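Local coordinates for protein methylocystis parvus OBBP MbnE (Methylocystis parvus OBBP, PDB 5ICQ) that probably binds the copper-chelating peptide methanobactin in the periplasm, as a solute-binding protein of the kind that serves peptide transporters, at residues K334-F346 with M417-C430. Residues are numbered along the deposited sequence; the frame is centred on the assembly and turned at random.
Sequences KDARLREAFGMMF and MARRALDLLAAAGC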
ATOM      1  N   LYS A 334      14.746  18.903 -16.724  1.00  9.46           N
ATOM      2  CA  LYS A 334      13.621  19.817 -16.566  1.00 10.82           C
ATOM      3  C   LYS A 334      12.593  19.716 -17.687  1.00  9.70           C
ATOM      4  O   LYS A 334      11.450  20.143 -17.496  1.00 16.10           O
ATOM      5  CB  LYS A 334      14.132  21.255 -16.454  1.00 11.18           C
ATOM      6  CG  LYS A 334      14.671  21.547 -15.056  1.00 17.37           C
ATOM      7  CD  LYS A 334      14.944  23.018 -14.836  1.00 25.47           C
ATOM      8  CE  LYS A 334      15.450  23.250 -13.422  1.00 32.03           C
ATOM      9  NZ  LYS A 334      15.651  24.698 -13.137  1.00 36.96           N
ATOM     10  N   ASP A 335      12.952  19.161 -18.840  1.00  9.78           N
ATOM     11  CA  ASP A 335      12.067  19.164 -20.007  1.00 10.50           C
ATOM     12  C   ASP A 335      11.313  17.834 -20.094  1.00 12.99           C
ATOM     13  O   ASP A 335      11.932  16.775 -20.235  1.00 12.15           O
ATOM     14  CB  ASP A 335      12.878  19.432 -21.275  1.00  9.68           C
ATOM     15  CG  ASP A 335      12.001  19.746 -22.499  1.00 17.73           C
ATOM     16  OD1 ASP A 335      10.901  19.186 -22.633  1.00 19.43           O
ATOM     17  OD2 ASP A 335      12.428  20.562 -23.339  1.00 21.60           O
ATOM     18  N   ALA A 336       9.974  17.888 -20.034  1.00 10.95           N
ATOM     19  CA  ALA A 336       9.184  16.653 -20.073  1.00  9.91           C
ATOM     20  C   ALA A 336       9.389  15.886 -21.374  1.00  8.92           C
ATOM     21  O   ALA A 336       9.192  14.663 -21.412  1.00  9.17           O
ATOM     22  CB  ALA A 336       7.691  16.949 -19.883  1.00 12.90           C
ATOM     23  N   ARG A 337       9.740  16.588 -22.456  1.00  8.77           N
ATOM     24  CA  ARG A 337       9.967  15.921 -23.736  1.00 10.68           C
ATOM     25  C   ARG A 337      11.221  15.064 -23.684  1.00 11.23           C
ATOM     26  O   ARG A 337      11.252  13.963 -24.253  1.00  9.75           O
ATOM     27  CB  ARG A 337      10.087  16.953 -24.866  1.00 12.28           C
ATOM     28  CG  ARG A 337       8.799  17.712 -25.179  1.00 14.87           C
ATOM     29  CD  ARG A 337       9.066  18.891 -26.109  1.00 21.76           C
ATOM     30  NE  ARG A 337       9.945  19.887 -25.492  1.00 20.70           N
ATOM     31  CZ  ARG A 337      10.204  21.079 -26.020  1.00 27.49           C
ATOM     32  NH1 ARG A 337       9.644  21.431 -27.175  1.00 26.78           N
ATOM     33  NH2 ARG A 337      11.024  21.917 -25.401  1.00 19.99           N
ATOM     34  N   LEU A 338      12.271  15.565 -23.026  1.00  9.91           N
ATOM     35  CA  LEU A 338      13.471  14.744 -22.841  1.00 10.21           C
ATOM     36  C   LEU A 338      13.198  13.562 -21.917  1.00  9.29           C
ATOM     37  O   LEU A 338      13.711  12.461 -22.145  1.00  8.09           O
ATOM     38  CB  LEU A 338      14.626  15.600 -22.302  1.00  6.39           C
ATOM     39  CG  LEU A 338      15.965  14.881 -22.042  1.00 14.02           C
ATOM     40  CD1 LEU A 338      17.146  15.806 -22.339  1.00 12.44           C
ATOM     41  CD2 LEU A 338      16.077  14.375 -20.605  1.00 11.38           C
ATOM     42  N   ARG A 339      12.427  13.774 -20.843  1.00  7.94           N
ATOM     43  CA  ARG A 339      12.100  12.653 -19.970  1.00  7.78           C
ATOM     44  C   ARG A 339      11.319  11.591 -20.727  1.00  9.38           C
ATOM     45  O   ARG A 339      11.584  10.392 -20.570  1.00 11.83           O
ATOM     46  CB  ARG A 339      11.315  13.127 -18.740  1.00  5.37           C
ATOM     47  CG  ARG A 339      12.083  14.189 -17.940  1.00  4.44           C
ATOM     48  CD  ARG A 339      11.483  14.466 -16.558  1.00  7.14           C
ATOM     49  NE  ARG A 339      10.125  15.028 -16.622  1.00  8.45           N
ATOM     50  CZ  ARG A 339       9.829  16.315 -16.490  1.00  8.58           C
ATOM     51  NH1 ARG A 339      10.811  17.220 -16.352  1.00  8.19           N
ATOM     52  NH2 ARG A 339       8.562  16.712 -16.517  1.00 10.04           N
ATOM     53  N   GLU A 340      10.343  12.008 -21.544  1.00 10.36           N
ATOM     54  CA  GLU A 340       9.602  11.041 -22.355  1.00 10.42           C
ATOM     55  C   GLU A 340      10.533  10.281 -23.292  1.00 10.13           C
ATOM     56  O   GLU A 340      10.442   9.051 -23.418  1.00  9.29           O
ATOM     57  CB  GLU A 340       8.493  11.731 -23.158  1.00  9.80           C
ATOM     58  CG  GLU A 340       7.803  10.748 -24.119  1.00 10.93           C
ATOM     59  CD  GLU A 340       6.542  11.289 -24.781  1.00 20.63           C
ATOM     60  OE1 GLU A 340       6.278  12.505 -24.705  1.00 16.59           O
ATOM     61  OE2 GLU A 340       5.801  10.475 -25.376  1.00 18.76           O
ATOM     62  N   ALA A 341      11.439  11.000 -23.965  1.00  7.45           N
ATOM     63  CA  ALA A 341      12.365  10.348 -24.890  1.00  7.41           C
ATOM     64  C   ALA A 341      13.260   9.336 -24.181  1.00  8.12           C
ATOM     65  O   ALA A 341      13.487   8.230 -24.691  1.00  9.84           O
ATOM     66  CB  ALA A 341      13.226  11.401 -25.593  1.00 10.45           C
ATOM     67  N   PHE A 342      13.802   9.700 -23.014  1.00  7.82           N
ATOM     68  CA  PHE A 342      14.645   8.754 -22.292  1.00  9.48           C
ATOM     69  C   PHE A 342      13.848   7.524 -21.887  1.00  9.36           C
ATOM     70  O   PHE A 342      14.366   6.399 -21.911  1.00  9.95           O
ATOM     71  CB  PHE A 342      15.260   9.407 -21.053  1.00  6.76           C
ATOM     72  CG  PHE A 342      16.502  10.204 -21.324  1.00  9.07           C
ATOM     73  CD1 PHE A 342      16.713  10.811 -22.555  1.00 12.05           C
ATOM     74  CD2 PHE A 342      17.474  10.342 -20.333  1.00 10.73           C
ATOM     75  CE1 PHE A 342      17.868  11.558 -22.788  1.00 14.92           C
ATOM     76  CE2 PHE A 342      18.626  11.083 -20.559  1.00 10.83           C
ATOM     77  CZ  PHE A 342      18.823  11.695 -21.790  1.00 13.98           C
ATOM     78  N   GLY A 343      12.580   7.720 -21.530  1.00  9.30           N
ATOM     79  CA  GLY A 343      11.739   6.600 -21.150  1.00 10.61           C
ATOM     80  C   GLY A 343      11.543   5.602 -22.271  1.00 13.99           C
ATOM     81  O   GLY A 343      11.383   4.408 -22.019  1.00 16.08           O
ATOM     82  N   MET A 344      11.561   6.074 -23.520  1.00  9.50           N
ATOM     83  CA  MET A 344      11.406   5.189 -24.671  1.00  9.31           C
ATOM     84  C   MET A 344      12.520   4.169 -24.776  1.00 14.19           C
ATOM     85  O   MET A 344      12.359   3.152 -25.461  1.00 17.23           O
ATOM     86  CB  MET A 344      11.393   5.996 -25.966  1.00 15.10           C
ATOM     87  CG  MET A 344      10.181   6.853 -26.156  1.00 22.11           C
ATOM     88  SD  MET A 344      10.371   7.795 -27.683  1.00 17.83           S
ATOM     89  CE  MET A 344       8.817   8.691 -27.645  1.00 22.32           C
ATOM     90  N   MET A 345      13.660   4.432 -24.157  1.00 10.81           N
ATOM     91  CA  MET A 345      14.809   3.572 -24.360  1.00 15.42           C
ATOM     92  C   MET A 345      14.877   2.417 -23.374  1.00 17.41           C
ATOM     93  O   MET A 345      15.716   1.531 -23.547  1.00 16.98           O
ATOM     94  CB  MET A 345      16.089   4.395 -24.284  1.00 11.79           C
ATOM     95  CG  MET A 345      16.160   5.506 -25.333  1.00 11.74           C
ATOM     96  SD  MET A 345      16.019   4.912 -27.041  1.00 15.97           S
ATOM     97  CE  MET A 345      17.459   3.845 -27.154  1.00 15.85           C
ATOM     98  N   PHE A 346      14.017   2.377 -22.359  1.00 13.29           N
ATOM     99  CA  PHE A 346      14.050   1.252 -21.430  1.00  9.20           C
ATOM    100  C   PHE A 346      13.425   0.025 -22.085  1.00 13.49           C
ATOM    101  O   PHE A 346      12.271   0.071 -22.513  1.00 16.08           O
ATOM    102  CB  PHE A 346      13.318   1.570 -20.126  1.00 10.30           C
ATOM    103  CG  PHE A 346      13.325   0.415 -19.164  1.00 15.19           C
ATOM    104  CD1 PHE A 346      14.514  -0.006 -18.590  1.00 15.84           C
ATOM    105  CD2 PHE A 346      12.162  -0.274 -18.872  1.00 14.82           C
ATOM    106  CE1 PHE A 346      14.545  -1.085 -17.725  1.00 15.53           C
ATOM    107  CE2 PHE A 346      12.186  -1.351 -18.003  1.00 14.81           C
ATOM    108  CZ  PHE A 346      13.376  -1.753 -17.430  1.00 13.62           C
ATOM    109  N   MET A 417      12.762   2.872 -32.436  1.00 23.81           N
ATOM    110  CA  MET A 417      12.616   3.409 -31.086  1.00 26.04           C
ATOM    111  C   MET A 417      13.665   4.476 -30.808  1.00 30.32           C
ATOM    112  O   MET A 417      13.353   5.544 -30.268  1.00 21.03           O
ATOM    113  CB  MET A 417      12.720   2.286 -30.061  1.00 33.52           C
ATOM    114  CG  MET A 417      12.028   2.571 -28.743  1.00 35.75           C
ATOM    115  SD  MET A 417      10.227   2.692 -28.901  1.00 38.14           S
ATOM    116  CE  MET A 417       9.972   4.446 -28.828  1.00 38.36           C
ATOM    117  N   ALA A 418      14.924   4.192 -31.147  1.00 20.88           N
ATOM    118  CA  ALA A 418      15.957   5.215 -31.050  1.00 17.50           C
ATOM    119  C   ALA A 418      15.608   6.426 -31.909  1.00 16.69           C
ATOM    120  O   ALA A 418      15.877   7.568 -31.521  1.00 18.01           O
ATOM    121  CB  ALA A 418      17.315   4.630 -31.450  1.00 21.28           C
ATOM    122  N   ARG A 419      14.998   6.202 -33.079  1.00 17.38           N
ATOM    123  CA  ARG A 419      14.619   7.324 -33.935  1.00 17.41           C
ATOM    124  C   ARG A 419      13.509   8.158 -33.305  1.00 15.09           C
ATOM    125  O   ARG A 419      13.525   9.393 -33.393  1.00 15.26           O
ATOM    126  CB  ARG A 419      14.188   6.810 -35.316  1.00 24.41           C
ATOM    127  CG  ARG A 419      13.439   7.814 -36.175  1.00 28.85           C
ATOM    128  CD  ARG A 419      14.350   8.863 -36.802  1.00 39.68           C
ATOM    129  NE  ARG A 419      15.666   8.331 -37.122  1.00 51.41           N
ATOM    130  CZ  ARG A 419      16.810   8.880 -36.726  1.00 61.39           C
ATOM    131  NH1 ARG A 419      16.801   9.993 -36.005  1.00 61.15           N
ATOM    132  NH2 ARG A 419      17.967   8.324 -37.060  1.00 64.06           N
ATOM    133  N   ARG A 420      12.523   7.507 -32.683  1.00 10.47           N
ATOM    134  CA  ARG A 420      11.480   8.270 -32.007  1.00 16.61           C
ATOM    135  C   ARG A 420      12.065   9.103 -30.879  1.00 16.33           C
ATOM    136  O   ARG A 420      11.691  10.270 -30.697  1.00 11.14           O
ATOM    137  CB  ARG A 420      10.406   7.337 -31.462  1.00 16.96           C
ATOM    138  CG  ARG A 420       9.630   6.601 -32.526  1.00 24.64           C
ATOM    139  CD  ARG A 420       8.623   5.655 -31.867  1.00 22.02           C
ATOM    140  NE  ARG A 420       7.948   4.810 -32.845  1.00 31.13           N
ATOM    141  CZ  ARG A 420       7.130   3.819 -32.513  1.00 34.32           C
ATOM    142  NH1 ARG A 420       6.916   3.558 -31.228  1.00 19.23           N
ATOM    143  NH2 ARG A 420       6.540   3.091 -33.456  1.00 36.52           N
ATOM    144  N   ALA A 421      12.981   8.516 -30.108  1.00 14.15           N
ATOM    145  CA  ALA A 421      13.605   9.244 -29.007  1.00 13.39           C
ATOM    146  C   ALA A 421      14.418  10.430 -29.514  1.00 11.53           C
ATOM    147  O   ALA A 421      14.318  11.541 -28.982  1.00 10.80           O
ATOM    148  CB  ALA A 421      14.483   8.294 -28.193  1.00 11.88           C
ATOM    149  N   LEU A 422      15.236  10.216 -30.544  1.00 11.43           N
ATOM    150  CA  LEU A 422      16.073  11.302 -31.053  1.00 14.62           C
ATOM    151  C   LEU A 422      15.239  12.426 -31.653  1.00 16.08           C
ATOM    152  O   LEU A 422      15.604  13.603 -31.530  1.00 13.35           O
ATOM    153  CB  LEU A 422      17.062  10.748 -32.084  1.00 17.10           C
ATOM    154  CG  LEU A 422      18.142   9.871 -31.455  1.00 15.98           C
ATOM    155  CD1 LEU A 422      18.911   9.080 -32.513  1.00 23.61           C
ATOM    156  CD2 LEU A 422      19.082  10.750 -30.638  1.00 15.10           C
ATOM    157  N   ASP A 423      14.117  12.099 -32.303  1.00 17.18           N
ATOM    158  CA  ASP A 423      13.261  13.153 -32.839  1.00 21.58           C
ATOM    159  C   ASP A 423      12.682  14.008 -31.721  1.00 18.97           C
ATOM    160  O   ASP A 423      12.636  15.239 -31.831  1.00 20.68           O
ATOM    161  CB  ASP A 423      12.132  12.557 -33.693  1.00 17.80           C
ATOM    162  CG  ASP A 423      12.640  11.909 -34.972  1.00 25.07           C
ATOM    163  OD1 ASP A 423      13.826  12.090 -35.319  1.00 28.45           O
ATOM    164  OD2 ASP A 423      11.845  11.208 -35.633  1.00 32.38           O
ATOM    165  N   LEU A 424      12.224  13.377 -30.636  1.00 14.02           N
ATOM    166  CA  LEU A 424      11.738  14.137 -29.487  1.00 12.24           C
ATOM    167  C   LEU A 424      12.848  14.982 -28.881  1.00 14.78           C
ATOM    168  O   LEU A 424      12.636  16.149 -28.525  1.00 18.93           O
ATOM    169  CB  LEU A 424      11.178  13.193 -28.419  1.00 13.95           C
ATOM    170  CG  LEU A 424       9.686  13.158 -28.143  1.00 28.77           C
ATOM    171  CD1 LEU A 424       9.418  12.253 -26.953  1.00 24.74           C
ATOM    172  CD2 LEU A 424       9.134  14.563 -27.914  1.00 19.04           C
ATOM    173  N   LEU A 425      14.030  14.385 -28.704  1.00 13.78           N
ATOM    174  CA  LEU A 425      15.159  15.120 -28.145  1.00 13.87           C
ATOM    175  C   LEU A 425      15.511  16.323 -29.010  1.00 16.80           C
ATOM    176  O   LEU A 425      15.813  17.403 -28.490  1.00 15.60           O
ATOM    177  CB  LEU A 425      16.357  14.182 -27.983  1.00 12.35           C
ATOM    178  CG  LEU A 425      16.118  13.137 -26.880  1.00 10.74           C
ATOM    179  CD1 LEU A 425      17.049  11.933 -26.990  1.00 10.24           C
ATOM    180  CD2 LEU A 425      16.228  13.820 -25.489  1.00 11.15           C
ATOM    181  N   ALA A 426      15.476  16.158 -30.336  1.00 13.65           N
ATOM    182  CA  ALA A 426      15.749  17.286 -31.228  1.00 19.25           C
ATOM    183  C   ALA A 426      14.777  18.434 -30.978  1.00 26.82           C
ATOM    184  O   ALA A 426      15.179  19.604 -30.937  1.00 23.40           O
ATOM    185  CB  ALA A 426      15.691  16.822 -32.689  1.00 20.91           C
ATOM    186  N   ALA A 427      13.496  18.114 -30.765  1.00 26.71           N
ATOM    187  CA  ALA A 427      12.518  19.137 -30.413  1.00 30.70           C
ATOM    188  C   ALA A 427      12.836  19.795 -29.075  1.00 32.54           C
ATOM    189  O   ALA A 427      12.540  20.980 -28.880  1.00 33.59           O
ATOM    190  CB  ALA A 427      11.115  18.527 -30.391  1.00 33.11           C
ATOM    191  N   ALA A 428      13.434  19.059 -28.143  1.00 26.64           N
ATOM    192  CA  ALA A 428      13.849  19.658 -26.883  1.00 21.13           C
ATOM    193  C   ALA A 428      15.203  20.337 -26.979  1.00 22.15           C
ATOM    194  O   ALA A 428      15.740  20.755 -25.950  1.00 25.83           O
ATOM    195  CB  ALA A 428      13.873  18.608 -25.767  1.00 20.84           C
ATOM    196  N   GLY A 429      15.765  20.454 -28.178  1.00 26.31           N
ATOM    197  CA  GLY A 429      17.018  21.152 -28.374  1.00 26.83           C
ATOM    198  C   GLY A 429      18.269  20.331 -28.164  1.00 29.43           C
ATOM    199  O   GLY A 429      19.351  20.915 -28.042  1.00 32.48           O
ATOM    200  N   CYS A 430      18.165  19.002 -28.131  1.00 19.58           N
ATOM    201  CA  CYS A 430      19.301  18.114 -27.896  1.00 22.24           C
ATOM    202  C   CYS A 430      19.584  17.308 -29.154  1.00 31.68           C
ATOM    203  O   CYS A 430      18.724  16.540 -29.604  1.00 28.89           O
ATOM    204  CB  CYS A 430      19.024  17.166 -26.729  1.00 20.68           C
ATOM    205  SG  CYS A 430      18.593  18.034 -25.255  1.00 34.62           S
TER
HETATM  206  O   HOH W   1      15.051  21.489 -23.341  1.00 26.07           O
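Leu-424, Met-344 and Arg-337 bury the most surface where helices 336-343 and 417-427 pack, their axes 8.5 Å apart at 169°. Leu-424 spreads its two methyls along the facing helix: CD1 lies 3.6 Å from Glu-340 CG and also meets Met-344 CE, while CD2 packs against Arg-337 CB and CG, 4.0 Å from CB. Met-344 runs extended beyond CG (chi2 177°), which carries SD to 3.6 Å from Ala-421 N; the Met-417 side chain crosses it at about a right angle, Met-417 CE 3.6 Å from Met-344 SD. Small residues permit this closeness, the CA atoms of Ala-341 and Ala-421 being 4.4 Å apart. Asp-335 OD1 caps helix 336-343, accepting from Arg-337 N at 2.9 Å, and shares a side-on salt bridge with Arg-337: NH2 to OD2 at 2.8 Å, NE to OD1, both through syn lone pairs. One guanidinium face lies over Ala-427 O and Ala-428 CA, and a water links Asp-335 OD2 to Ala-428 O. Replacing Asp-335 by an alanine is likely to leave the guanidinium without its mate, Arg-337 N uncapped and the water short of one anchor. A Schellman motif (Cys-430 N to Leu-425 O, Gly-429 N to Ala-426 O, Gly-429 at positive phi) ends helix 417-427 in this antiparallel helix pair of a family 5 solute-binding fold.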